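Local coordinates for protein 4'-phospho-dehydrooxetanocin synthase (Bacillus megaterium, PDB 5UL3) that converts dAMP by oxidative ring contraction into an oxetane aldehyde in oxetanocin A biosynthesis, using cobalamin, a [4Fe-4S] cluster and S-adenosylmethionine, at residues A[86-91]-A[109-114]; A[80-85]-A[149-154]; A[48-53]-A[61-66]; A[69-74]-A[102-107]. All blocks are in the same frame, centred on the assembly; numbering follows the deposited sequence. Where two conformers were deposited one is given.

Contact 1 of 4, residues A[86-91]-A[109-114]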
# COMPACT_ATOMS: atom_id res chain seq x y z
N MET A 86 -3.74 -8.32 -34.44
CA MET A 86 -5.12 -7.91 -34.65
C MET A 86 -5.22 -6.44 -35.04
O MET A 86 -6.06 -6.07 -35.87
CB MET A 86 -5.95 -8.20 -33.40
CG MET A 86 -7.44 -8.04 -33.62
SD MET A 86 -8.34 -8.48 -32.13
CE MET A 86 -7.90 -10.21 -31.98
N ARG A 87 -4.39 -5.58 -34.45
CA ARG A 87 -4.38 -4.18 -34.87
C ARG A 87 -3.89 -4.04 -36.31
O ARG A 87 -4.38 -3.19 -37.06
CB ARG A 87 -3.50 -3.35 -33.93
CG ARG A 87 -4.07 -3.21 -32.54
CD ARG A 87 -3.26 -2.19 -31.70
NE ARG A 87 -1.87 -2.58 -31.48
CZ ARG A 87 -1.43 -3.28 -30.42
NH1 ARG A 87 -2.29 -3.70 -29.49
NH2 ARG A 87 -0.15 -3.55 -30.31
N TRP A 88 -2.90 -4.85 -36.69
CA TRP A 88 -2.35 -4.79 -38.04
C TRP A 88 -3.34 -5.31 -39.09
O TRP A 88 -3.47 -4.72 -40.17
CB TRP A 88 -1.03 -5.57 -38.09
CG TRP A 88 -0.64 -6.04 -39.46
CD1 TRP A 88 -0.17 -5.27 -40.50
CD2 TRP A 88 -0.69 -7.38 -39.94
NE1 TRP A 88 0.07 -6.07 -41.60
CE2 TRP A 88 -0.24 -7.37 -41.28
CE3 TRP A 88 -1.07 -8.60 -39.37
CZ2 TRP A 88 -0.15 -8.53 -42.05
CZ3 TRP A 88 -0.98 -9.74 -40.13
CH2 TRP A 88 -0.54 -9.70 -41.47
N HIS A 89 -4.06 -6.38 -38.78
CA HIS A 89 -4.97 -7.02 -39.74
C HIS A 89 -6.07 -7.74 -38.96
O HIS A 89 -5.89 -8.89 -38.54
CB HIS A 89 -4.20 -7.99 -40.63
CG HIS A 89 -4.96 -8.49 -41.83
ND1 HIS A 89 -6.34 -8.61 -41.86
CD2 HIS A 89 -4.52 -8.92 -43.04
CE1 HIS A 89 -6.71 -9.08 -43.04
NE2 HIS A 89 -5.63 -9.27 -43.77
N PRO A 90 -7.22 -7.10 -38.78
CA PRO A 90 -8.27 -7.71 -37.95
C PRO A 90 -8.83 -9.02 -38.49
O PRO A 90 -9.52 -9.73 -37.75
CB PRO A 90 -9.36 -6.62 -37.92
CG PRO A 90 -8.64 -5.35 -38.22
CD PRO A 90 -7.54 -5.72 -39.16
N SER A 91 -8.57 -9.36 -39.75
CA SER A 91 -9.05 -10.62 -40.30
C SER A 91 -7.92 -11.47 -40.85
O SER A 91 -8.09 -12.16 -41.86
CB SER A 91 -10.09 -10.40 -41.40
OG SER A 91 -11.25 -9.77 -40.91
N GLU A 109 4.32 -5.77 -45.63
CA GLU A 109 5.22 -4.64 -45.42
C GLU A 109 4.82 -3.82 -44.20
O GLU A 109 5.68 -3.42 -43.40
CB GLU A 109 5.24 -3.75 -46.67
CG GLU A 109 6.31 -2.66 -46.62
CD GLU A 109 6.11 -1.58 -47.67
OE1 GLU A 109 5.42 -1.84 -48.67
OE2 GLU A 109 6.65 -0.47 -47.48
N GLU A 110 3.52 -3.56 -44.02
CA GLU A 110 3.10 -2.72 -42.91
C GLU A 110 3.29 -3.40 -41.55
O GLU A 110 3.31 -2.70 -40.53
CB GLU A 110 1.63 -2.30 -43.08
CG GLU A 110 1.39 -1.30 -44.20
CD GLU A 110 -0.09 -0.95 -44.36
OE1 GLU A 110 -0.94 -1.69 -43.83
OE2 GLU A 110 -0.39 0.07 -45.02
N LEU A 111 3.42 -4.73 -41.52
CA LEU A 111 3.58 -5.41 -40.24
C LEU A 111 4.89 -4.99 -39.57
O LEU A 111 4.95 -4.87 -38.34
CB LEU A 111 3.54 -6.92 -40.44
CG LEU A 111 3.71 -7.79 -39.18
CD1 LEU A 111 2.73 -7.40 -38.08
CD2 LEU A 111 3.58 -9.27 -39.52
N TYR A 112 5.93 -4.76 -40.37
CA TYR A 112 7.21 -4.33 -39.80
C TYR A 112 7.04 -3.05 -38.98
O TYR A 112 7.61 -2.94 -37.89
CB TYR A 112 8.25 -4.12 -40.90
CG TYR A 112 9.68 -4.08 -40.37
CD1 TYR A 112 10.15 -2.98 -39.65
CD2 TYR A 112 10.55 -5.13 -40.58
CE1 TYR A 112 11.44 -2.94 -39.16
CE2 TYR A 112 11.86 -5.10 -40.10
CZ TYR A 112 12.30 -4.00 -39.39
OH TYR A 112 13.58 -3.96 -38.91
N GLU A 113 6.27 -2.10 -39.49
CA GLU A 113 6.05 -0.85 -38.77
C GLU A 113 5.40 -1.11 -37.42
O GLU A 113 5.75 -0.47 -36.43
CB GLU A 113 5.20 0.10 -39.62
CG GLU A 113 5.80 0.38 -41.01
CD GLU A 113 4.79 0.97 -42.01
OE1 GLU A 113 3.86 1.69 -41.59
OE2 GLU A 113 4.94 0.70 -43.22
N HIS A 114 4.44 -2.05 -37.37
CA HIS A 114 3.81 -2.38 -36.09
C HIS A 114 4.82 -2.95 -35.12
O HIS A 114 4.65 -2.81 -33.90
CB HIS A 114 2.64 -3.35 -36.30
CG HIS A 114 1.44 -2.72 -36.95
ND1 HIS A 114 0.34 -2.30 -36.24
CD2 HIS A 114 1.17 -2.44 -38.25
CE1 HIS A 114 -0.56 -1.79 -37.06
NE2 HIS A 114 -0.07 -1.86 -38.29
O HOH W 1 0.04 -1.69 -33.44
O HOH W 2 -2.32 -2.10 -41.33
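Trp88 holds CG opposite its backbone N (chi1 157°), which sends the indole across to Leu111. His114 turns CG opposite its own carbonyl carbon (chi1 -71°), and this brings the imidazole up against the base of the Trp88 side chain. Two CH-pi contacts follow. Leu111 CB sits over one face of the indole, 3.9 Å from the centroid of the Trp88 five-membered ring. Trp88 CB sits almost squarely over the His114 ring, 3.7 Å from its centroid. The two rings also form an offset edge-to-face pair: the edge of Trp88 looks at the face of His114, with the planes at 73°. Leu111 adds its CD1 methyl, 3.9 Å from Trp88 CG. The opposite face of the indole carries His89 CB from its own chain segment.

Helix 83-88 and helix 109-115 meet here without a direct hydrogen bond between the two segments. Two waters join their polar groups. One lies 2.9 Å from Arg87 NE, from which it accepts, and 2.9 Å from His114 ND1. The other donates to Trp88 O at 3.1 Å and to Glu110 OE1 at 2.9 Å. Beyond the pair, Arg87 NH1 bonds to Glu150 O, and Phe105 of the neighbouring sheet meets the indole edge-to-face. Leu111 also packs on Leu84 and Leu85.

The contact is thus apolar and aromatic at its middle and water-bridged at its margins. The positive charge of Arg87, one water away, may make protonation of His114 somewhat less likely.

Contact 2 of 4, residues A[80-85]-A[149-154]. With EDO (1,2-ethanediol), chain N.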
# COMPACT_ATOMS: atom_id res chain seq x y z
N ARG A 80 -4.09 -16.38 -32.67
CA ARG A 80 -5.22 -15.59 -33.13
C ARG A 80 -5.65 -14.53 -32.11
O ARG A 80 -6.34 -13.58 -32.47
CB ARG A 80 -6.39 -16.51 -33.48
CG ARG A 80 -6.00 -17.54 -34.57
CD ARG A 80 -7.16 -18.47 -34.92
NE ARG A 80 -7.69 -19.14 -33.73
CZ ARG A 80 -8.83 -19.82 -33.69
NH1 ARG A 80 -9.58 -19.92 -34.78
NH2 ARG A 80 -9.22 -20.38 -32.56
N GLU A 81 -5.22 -14.66 -30.85
CA GLU A 81 -5.55 -13.66 -29.84
C GLU A 81 -4.50 -12.56 -29.71
O GLU A 81 -4.66 -11.67 -28.87
CB GLU A 81 -5.76 -14.35 -28.48
CG GLU A 81 -6.91 -15.33 -28.47
CD GLU A 81 -6.98 -16.16 -27.20
OE1 GLU A 81 -6.61 -15.64 -26.12
OE2 GLU A 81 -7.39 -17.34 -27.29
N ASN A 82 -3.45 -12.60 -30.51
CA ASN A 82 -2.36 -11.61 -30.43
C ASN A 82 -2.87 -10.21 -30.76
O ASN A 82 -3.41 -10.00 -31.86
CB ASN A 82 -1.25 -12.07 -31.39
CG ASN A 82 -0.06 -11.15 -31.42
OD1 ASN A 82 -0.18 -9.94 -31.52
ND2 ASN A 82 1.13 -11.74 -31.37
N PRO A 83 -2.74 -9.24 -29.85
CA PRO A 83 -3.38 -7.94 -30.07
C PRO A 83 -2.65 -7.09 -31.09
O PRO A 83 -3.27 -6.24 -31.74
CB PRO A 83 -3.33 -7.29 -28.67
CG PRO A 83 -2.07 -7.86 -28.05
CD PRO A 83 -2.01 -9.31 -28.57
N LEU A 84 -1.33 -7.30 -31.22
CA LEU A 84 -0.57 -6.55 -32.22
C LEU A 84 -0.96 -6.99 -33.62
O LEU A 84 -1.20 -6.16 -34.50
CB LEU A 84 0.94 -6.74 -32.01
CG LEU A 84 1.83 -5.90 -32.92
CD1 LEU A 84 3.14 -5.58 -32.19
CD2 LEU A 84 2.18 -6.64 -34.25
N LEU A 85 -1.03 -8.30 -33.84
CA LEU A 85 -1.45 -8.78 -35.16
C LEU A 85 -2.87 -8.33 -35.46
O LEU A 85 -3.19 -7.99 -36.62
CB LEU A 85 -1.34 -10.30 -35.23
CG LEU A 85 0.08 -10.88 -35.13
CD1 LEU A 85 0.06 -12.41 -35.08
CD2 LEU A 85 0.99 -10.39 -36.25
N LYS A 149 1.52 -6.76 -22.39
CA LYS A 149 0.47 -7.67 -22.83
C LYS A 149 -0.24 -7.14 -24.07
O LYS A 149 -0.56 -7.91 -24.98
CB LYS A 149 -0.54 -7.92 -21.71
CG LYS A 149 -1.67 -8.87 -22.13
CD LYS A 149 -2.62 -9.19 -20.96
CE LYS A 149 -3.67 -10.27 -21.36
NZ LYS A 149 -4.06 -11.12 -20.18
N GLU A 150 -0.46 -5.83 -24.13
CA GLU A 150 -1.02 -5.22 -25.34
C GLU A 150 0.01 -5.09 -26.47
O GLU A 150 -0.36 -4.70 -27.59
CB GLU A 150 -1.59 -3.85 -25.00
CG GLU A 150 -2.83 -3.91 -24.12
CD GLU A 150 -4.07 -4.41 -24.86
OE1 GLU A 150 -4.11 -4.32 -26.11
OE2 GLU A 150 -4.99 -4.89 -24.18
N GLN A 151 1.26 -5.43 -26.20
CA GLN A 151 2.38 -5.31 -27.12
C GLN A 151 2.45 -3.92 -27.72
O GLN A 151 2.60 -3.73 -28.93
CB GLN A 151 2.32 -6.41 -28.20
CG GLN A 151 2.13 -7.80 -27.59
CD GLN A 151 2.47 -8.95 -28.53
OE1 GLN A 151 3.10 -8.75 -29.57
NE2 GLN A 151 2.03 -10.15 -28.18
N LEU A 152 2.37 -2.91 -26.85
CA LEU A 152 2.38 -1.52 -27.26
C LEU A 152 3.76 -0.88 -27.18
O LEU A 152 4.01 0.10 -27.89
CB LEU A 152 1.40 -0.70 -26.39
CG LEU A 152 -0.09 -1.04 -26.58
CD1 LEU A 152 -0.92 -0.32 -25.52
CD2 LEU A 152 -0.58 -0.67 -27.98
N ALA A 153 4.67 -1.41 -26.36
CA ALA A 153 5.96 -0.76 -26.14
C ALA A 153 6.91 -1.77 -25.53
O ALA A 153 6.49 -2.74 -24.90
CB ALA A 153 5.85 0.46 -25.22
N LYS A 154 8.19 -1.52 -25.75
CA LYS A 154 9.23 -2.09 -24.91
C LYS A 154 9.32 -1.24 -23.65
O LYS A 154 9.44 -0.02 -23.74
CB LYS A 154 10.56 -2.11 -25.65
CG LYS A 154 10.52 -3.04 -26.88
CD LYS A 154 11.92 -3.39 -27.35
CE LYS A 154 12.02 -3.33 -28.87
NZ LYS A 154 13.44 -3.42 -29.34
C1 EDO N . -8.48 -5.04 -25.30
O1 EDO N . -7.71 -5.66 -24.26
C2 EDO N . -7.97 -5.55 -26.64
O2 EDO N . -6.54 -5.61 -26.63
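The carboxamides of Asn82 and Gln151 lie near each other with their planes 62° apart, neither stacked on the other, and their side chains cross nearly at right angles. Asn82 ND2 comes within 3.7 Å of Gln151 NE2, but the two amides are not bonded to each other. Both turn instead to the Tyr62 hydroxyl, through Asn82 ND2 and Gln151 OE1. The Pro83 ring lies against the backbone of the other segment, with CG 3.4 Å from Lys149 O and 3.6 Å from Glu150 O.

Asn82 is the N-cap of helix 83-88. Its OD1 takes a bond from Leu85 N at 3.0 Å, nearly straight at 169°, with the donor well above the carbonyl plane. A second bond, from Leu84 N, is weak. Gln151, just past helix 138-149 of the cobalamin-binding Rossmann domain, closes that helix with a Schellman motif, with positive phi. The start of one helix therefore abuts the end of another. Leu84 crosses the Gln151 side chain, its CB 3.8 Å from Gln151 OE1 and its CD1 3.8 Å from Gln151 O. Glu150 bends at chi2, and each carboxylate oxygen accepts a bond from an ethanediol, probably from the crystallisation liquor.

Contact 3 of 4, residues A[48-53]-A[61-66]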
# COMPACT_ATOMS: atom_id res chain seq x y z
N LYS A 48 17.42 -11.27 -39.33
CA LYS A 48 17.98 -9.93 -39.16
C LYS A 48 17.80 -9.39 -37.75
O LYS A 48 18.74 -8.84 -37.17
CB LYS A 48 17.37 -8.97 -40.18
CG LYS A 48 18.02 -9.06 -41.56
CD LYS A 48 17.66 -7.86 -42.42
CE LYS A 48 18.60 -7.75 -43.63
NZ LYS A 48 18.31 -6.53 -44.43
N ARG A 49 16.60 -9.52 -37.18
CA ARG A 49 16.42 -9.06 -35.81
C ARG A 49 15.27 -9.82 -35.17
O ARG A 49 14.48 -10.48 -35.86
CB ARG A 49 16.19 -7.54 -35.75
CG ARG A 49 14.90 -7.04 -36.36
CD ARG A 49 14.81 -5.52 -36.28
NE ARG A 49 13.44 -5.03 -36.19
CZ ARG A 49 12.79 -4.78 -35.05
NH1 ARG A 49 11.54 -4.34 -35.08
NH2 ARG A 49 13.39 -4.97 -33.88
N ILE A 50 15.21 -9.76 -33.84
CA ILE A 50 14.14 -10.40 -33.09
C ILE A 50 13.55 -9.37 -32.13
O ILE A 50 14.17 -8.38 -31.78
CB ILE A 50 14.58 -11.65 -32.31
CG1 ILE A 50 15.61 -11.29 -31.24
CG2 ILE A 50 15.13 -12.71 -33.25
CD1 ILE A 50 15.56 -12.22 -30.06
N LEU A 51 12.31 -9.65 -31.72
CA LEU A 51 11.56 -8.85 -30.77
C LEU A 51 10.79 -9.81 -29.88
O LEU A 51 10.14 -10.73 -30.39
CB LEU A 51 10.59 -7.90 -31.50
CG LEU A 51 9.51 -7.21 -30.66
CD1 LEU A 51 10.13 -6.26 -29.67
CD2 LEU A 51 8.51 -6.48 -31.55
N VAL A 52 10.85 -9.61 -28.56
CA VAL A 52 9.99 -10.33 -27.63
C VAL A 52 9.00 -9.30 -27.06
O VAL A 52 9.41 -8.21 -26.65
CB VAL A 52 10.78 -11.01 -26.50
CG1 VAL A 52 9.81 -11.61 -25.46
CG2 VAL A 52 11.65 -12.13 -27.09
N SER A 53 7.73 -9.66 -27.04
CA SER A 53 6.72 -8.83 -26.37
C SER A 53 5.72 -9.78 -25.73
O SER A 53 5.91 -11.00 -25.72
CB SER A 53 6.07 -7.85 -27.36
OG SER A 53 5.25 -6.92 -26.66
N LEU A 61 7.46 -14.23 -29.54
CA LEU A 61 8.70 -13.92 -30.22
C LEU A 61 8.44 -13.65 -31.70
O LEU A 61 7.75 -14.44 -32.36
CB LEU A 61 9.70 -15.07 -30.07
CG LEU A 61 10.99 -14.96 -30.87
CD1 LEU A 61 11.82 -13.78 -30.41
CD2 LEU A 61 11.78 -16.26 -30.77
N TYR A 62 8.95 -12.54 -32.21
CA TYR A 62 8.99 -12.25 -33.63
C TYR A 62 10.41 -12.43 -34.12
O TYR A 62 11.35 -11.86 -33.56
CB TYR A 62 8.51 -10.82 -33.93
CG TYR A 62 7.15 -10.54 -33.37
CD1 TYR A 62 6.99 -10.13 -32.04
CD2 TYR A 62 6.01 -10.68 -34.15
CE1 TYR A 62 5.71 -9.88 -31.52
CE2 TYR A 62 4.75 -10.43 -33.65
CZ TYR A 62 4.61 -10.03 -32.34
OH TYR A 62 3.34 -9.80 -31.86
N VAL A 63 10.58 -13.25 -35.15
CA VAL A 63 11.87 -13.40 -35.83
C VAL A 63 11.72 -12.74 -37.19
O VAL A 63 10.96 -13.22 -38.03
CB VAL A 63 12.28 -14.87 -35.96
CG1 VAL A 63 13.73 -14.96 -36.46
CG2 VAL A 63 12.13 -15.58 -34.63
N ILE A 64 12.39 -11.60 -37.38
CA ILE A 64 12.29 -10.85 -38.62
C ILE A 64 13.44 -11.31 -39.52
O ILE A 64 14.59 -10.93 -39.31
CB ILE A 64 12.35 -9.34 -38.37
CG1 ILE A 64 11.19 -8.90 -37.47
CG2 ILE A 64 12.32 -8.60 -39.69
CD1 ILE A 64 11.19 -7.42 -37.16
N GLU A 65 13.12 -12.15 -40.51
CA GLU A 65 14.12 -12.55 -41.50
C GLU A 65 14.51 -11.34 -42.34
O GLU A 65 15.66 -10.91 -42.32
CB GLU A 65 13.60 -13.67 -42.40
CG GLU A 65 13.86 -15.06 -41.87
CD GLU A 65 13.74 -16.11 -42.95
OE1 GLU A 65 14.39 -15.95 -44.01
OE2 GLU A 65 13.00 -17.10 -42.75
N ASP A 66 13.52 -10.73 -43.00
CA ASP A 66 13.52 -9.30 -43.31
C ASP A 66 12.07 -8.81 -43.19
O ASP A 66 11.20 -9.51 -42.66
CB ASP A 66 14.16 -9.02 -44.68
CG ASP A 66 13.32 -9.49 -45.86
OD1 ASP A 66 12.32 -10.21 -45.67
OD2 ASP A 66 13.68 -9.12 -47.00
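Leu61 CD1 is a bump on one face of this strand pair. It fits into the hollow between Ile50 and Val52, 4.0 Å from Ile50 CB and 3.7 Å from Val52 CG2. The Leu51 carbonyl oxygen closes the bottom of this hollow, 3.5 Å from the same methyl. Leu61 gets there because its CG points opposite the backbone N (chi1 173°). On the same face Ile50 CG2 and Val63 CG1 only just meet.

On the opposite face the side chains run alongside each other. Leu51 and Tyr62 do so with Leu51 CD2 4.0 Å from Tyr62 CD1. Arg49 and Ile64 form the next such pair. Ile64 CD1 comes over one face of the Arg49 guanidinium, 3.4 Å from NE. Arg49 NE then bonds to Tyr112 OH, and Arg49 NH1 to Leu115 O.

Strands 49-53 and 60-64 form an antiparallel beta hairpin at the edge of the four-stranded sheet of the N-terminal region. Arg49-Ile64 and Leu51-Tyr62 are its hydrogen-bonded pairs here, and the bond from Tyr62 N to Leu51 O is almost straight at 176°. The regular pairing is broken at one end by a classic beta bulge. Lys48 and Arg49 both face Ile64, whose carbonyl oxygen accepts from Lys48 N at 2.9 Å and from Arg49 N at 3.3 Å. The Lys48 side chain runs on past the end of strand 60-64, its CG 3.1 Å from Glu65 O. Helix 28-39 packs on the face of Ile50 and Leu61. Helix 109-115 packs on the face of Leu51, Tyr62 and Ile64.

Contact 4 of 4, residues A[69-74]-A[102-107]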
# COMPACT_ATOMS: atom_id res chain seq x y z
N LYS A 69 9.51 -11.34 -44.66
CA LYS A 69 9.36 -12.66 -44.03
C LYS A 69 9.51 -12.49 -42.52
O LYS A 69 10.62 -12.27 -42.03
CB LYS A 69 10.40 -13.64 -44.58
CG LYS A 69 10.06 -15.10 -44.35
CD LYS A 69 10.98 -16.00 -45.18
CE LYS A 69 10.61 -17.46 -45.02
NZ LYS A 69 11.54 -18.35 -45.77
N ILE A 70 8.39 -12.59 -41.80
CA ILE A 70 8.34 -12.40 -40.35
C ILE A 70 7.73 -13.65 -39.72
O ILE A 70 6.57 -13.98 -39.99
CB ILE A 70 7.53 -11.15 -39.97
CG1 ILE A 70 8.18 -9.89 -40.54
CG2 ILE A 70 7.33 -11.05 -38.44
CD1 ILE A 70 7.31 -8.66 -40.40
N HIS A 71 8.49 -14.34 -38.86
CA HIS A 71 7.99 -15.49 -38.13
C HIS A 71 7.48 -15.05 -36.77
O HIS A 71 8.09 -14.19 -36.13
CB HIS A 71 9.09 -16.53 -37.90
CG HIS A 71 9.77 -16.98 -39.15
ND1 HIS A 71 9.37 -18.10 -39.85
CD2 HIS A 71 10.83 -16.48 -39.82
CE1 HIS A 71 10.15 -18.25 -40.91
NE2 HIS A 71 11.04 -17.29 -40.91
N VAL A 72 6.39 -15.65 -36.32
CA VAL A 72 5.79 -15.32 -35.03
C VAL A 72 5.56 -16.61 -34.26
O VAL A 72 4.87 -17.51 -34.74
CB VAL A 72 4.47 -14.54 -35.19
CG1 VAL A 72 4.01 -13.99 -33.83
CG2 VAL A 72 4.63 -13.40 -36.20
N PHE A 73 6.12 -16.67 -33.04
CA PHE A 73 6.00 -17.82 -32.14
C PHE A 73 5.24 -17.41 -30.89
O PHE A 73 5.62 -16.44 -30.22
CB PHE A 73 7.38 -18.33 -31.72
CG PHE A 73 8.22 -18.85 -32.85
CD1 PHE A 73 9.07 -18.01 -33.56
CD2 PHE A 73 8.18 -20.20 -33.20
CE1 PHE A 73 9.85 -18.49 -34.61
CE2 PHE A 73 8.96 -20.69 -34.25
CZ PHE A 73 9.79 -19.84 -34.94
N SER A 74 4.20 -18.17 -30.54
CA SER A 74 3.38 -17.89 -29.37
C SER A 74 3.14 -19.20 -28.62
O SER A 74 2.07 -19.81 -28.73
CB SER A 74 2.06 -17.22 -29.77
OG SER A 74 1.27 -16.92 -28.63
N TYR A 102 2.31 -20.75 -34.34
CA TYR A 102 3.35 -20.25 -35.23
C TYR A 102 2.70 -19.75 -36.51
O TYR A 102 1.67 -20.27 -36.95
CB TYR A 102 4.40 -21.33 -35.56
CG TYR A 102 5.32 -20.94 -36.70
CD1 TYR A 102 6.40 -20.12 -36.48
CD2 TYR A 102 5.08 -21.38 -38.00
CE1 TYR A 102 7.25 -19.75 -37.52
CE2 TYR A 102 5.91 -21.01 -39.05
CZ TYR A 102 6.99 -20.20 -38.80
OH TYR A 102 7.83 -19.83 -39.84
N LYS A 103 3.33 -18.74 -37.11
CA LYS A 103 2.88 -18.26 -38.41
C LYS A 103 4.01 -17.47 -39.04
O LYS A 103 4.69 -16.71 -38.36
CB LYS A 103 1.61 -17.40 -38.28
CG LYS A 103 1.17 -16.72 -39.59
CD LYS A 103 0.02 -17.45 -40.25
CE LYS A 103 -0.35 -16.80 -41.58
NZ LYS A 103 -1.19 -17.71 -42.40
N CYS A 104 4.23 -17.69 -40.33
CA CYS A 104 5.16 -16.88 -41.10
C CYS A 104 4.35 -15.94 -41.99
O CYS A 104 3.49 -16.39 -42.75
CB CYS A 104 6.10 -17.75 -41.93
SG CYS A 104 7.40 -16.80 -42.70
N PHE A 105 4.60 -14.64 -41.86
CA PHE A 105 3.90 -13.62 -42.63
C PHE A 105 4.80 -13.17 -43.78
O PHE A 105 5.92 -12.70 -43.54
CB PHE A 105 3.51 -12.44 -41.75
CG PHE A 105 2.39 -12.75 -40.81
CD1 PHE A 105 1.09 -12.87 -41.29
CD2 PHE A 105 2.63 -12.95 -39.46
CE1 PHE A 105 0.05 -13.17 -40.44
CE2 PHE A 105 1.59 -13.27 -38.61
CZ PHE A 105 0.30 -13.37 -39.09
N LEU A 106 4.30 -13.31 -45.01
CA LEU A 106 5.09 -13.09 -46.21
C LEU A 106 4.62 -11.83 -46.93
O LEU A 106 3.42 -11.64 -47.14
CB LEU A 106 4.98 -14.30 -47.14
CG LEU A 106 5.39 -15.62 -46.50
CD1 LEU A 106 4.94 -16.80 -47.36
CD2 LEU A 106 6.88 -15.64 -46.31
N SER A 107 5.58 -10.97 -47.29
CA SER A 107 5.30 -9.72 -48.01
C SER A 107 4.24 -8.88 -47.31
O SER A 107 3.35 -8.30 -47.94
CB SER A 107 4.90 -10.03 -49.46
OG SER A 107 5.95 -10.76 -50.07
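Lys69 lays its CG between two side chains of the facing strand, 3.6 Å from Cys104 SG and 3.8 Å from Leu106 CD2. Ile70 and Phe105 form the first hydrogen-bonded pair: Phe105 N reaches Ile70 O at 2.8 Å, and Ile70 N bonds back to Phe105 O.

His71 pairs with Cys104, whose SG sits over one face of the imidazole, 3.9 Å from the ring centroid. With CG opposite its carbonyl carbon (chi1 -55°), the His71 ring lies beside that of Tyr102, rim to rim. His71 ND1 and Tyr102 OH are hydrogen-bonded, either possibly the donor, but the modelled 2.3 Å is too short to trust as a value. On the other side of the sheet Val72 CG2 meets the edge of the Phe105 ring, 3.9 Å from Phe105 CD2, while Lys103 CG lies over one face of that ring, toward its rim. Val72 and Lys103 form the second hydrogen-bonded pair. Phe73 ends the strand. Tyr102 CD1 lies over one face of its ring, 3.4 Å from Phe73 CE2, and the two planes meet obliquely at 47°.

These are the two last strands, 69-73 and 102-106, of the antiparallel sheet. Helix 7-21 packs on Phe73 and Tyr102, and helix 109-115 on Ile70 and Phe105. His71 NE2 bonds to Glu65 OE2, so the imidazole of the His71, Phe73, Tyr102 cluster has polar partners at both nitrogens. The bond to Glu65, with Cys104 SG over one face, probably holds the rotation of the ring. The Glu65 carboxylate probably polarises the imidazole and may favour its charged form.

How the contacts relate
Contacts 3 and 4 belong to one four-stranded antiparallel sheet, in which strands 60-64 and 69-73 are neighbours; their centres are about 9 Å apart. Contact 3 closes first along the chain. The segments of contact 4 then alternate with those of contacts 1 and 2, which share helix 83-88 and have centres about 11 Å apart. Helix 109-115 of contact 1 packs on the sheet. The centre of contact 3 is about 14 Å from those of contacts 1 and 2. Contacts 1, 3 and 4 hold the N-terminal region together, away from the annotated sites. Contact 2 ties that region to the cobalamin-binding Rossmann domain, with the Glu150 side chain about 13 Å from the bound cobalamin.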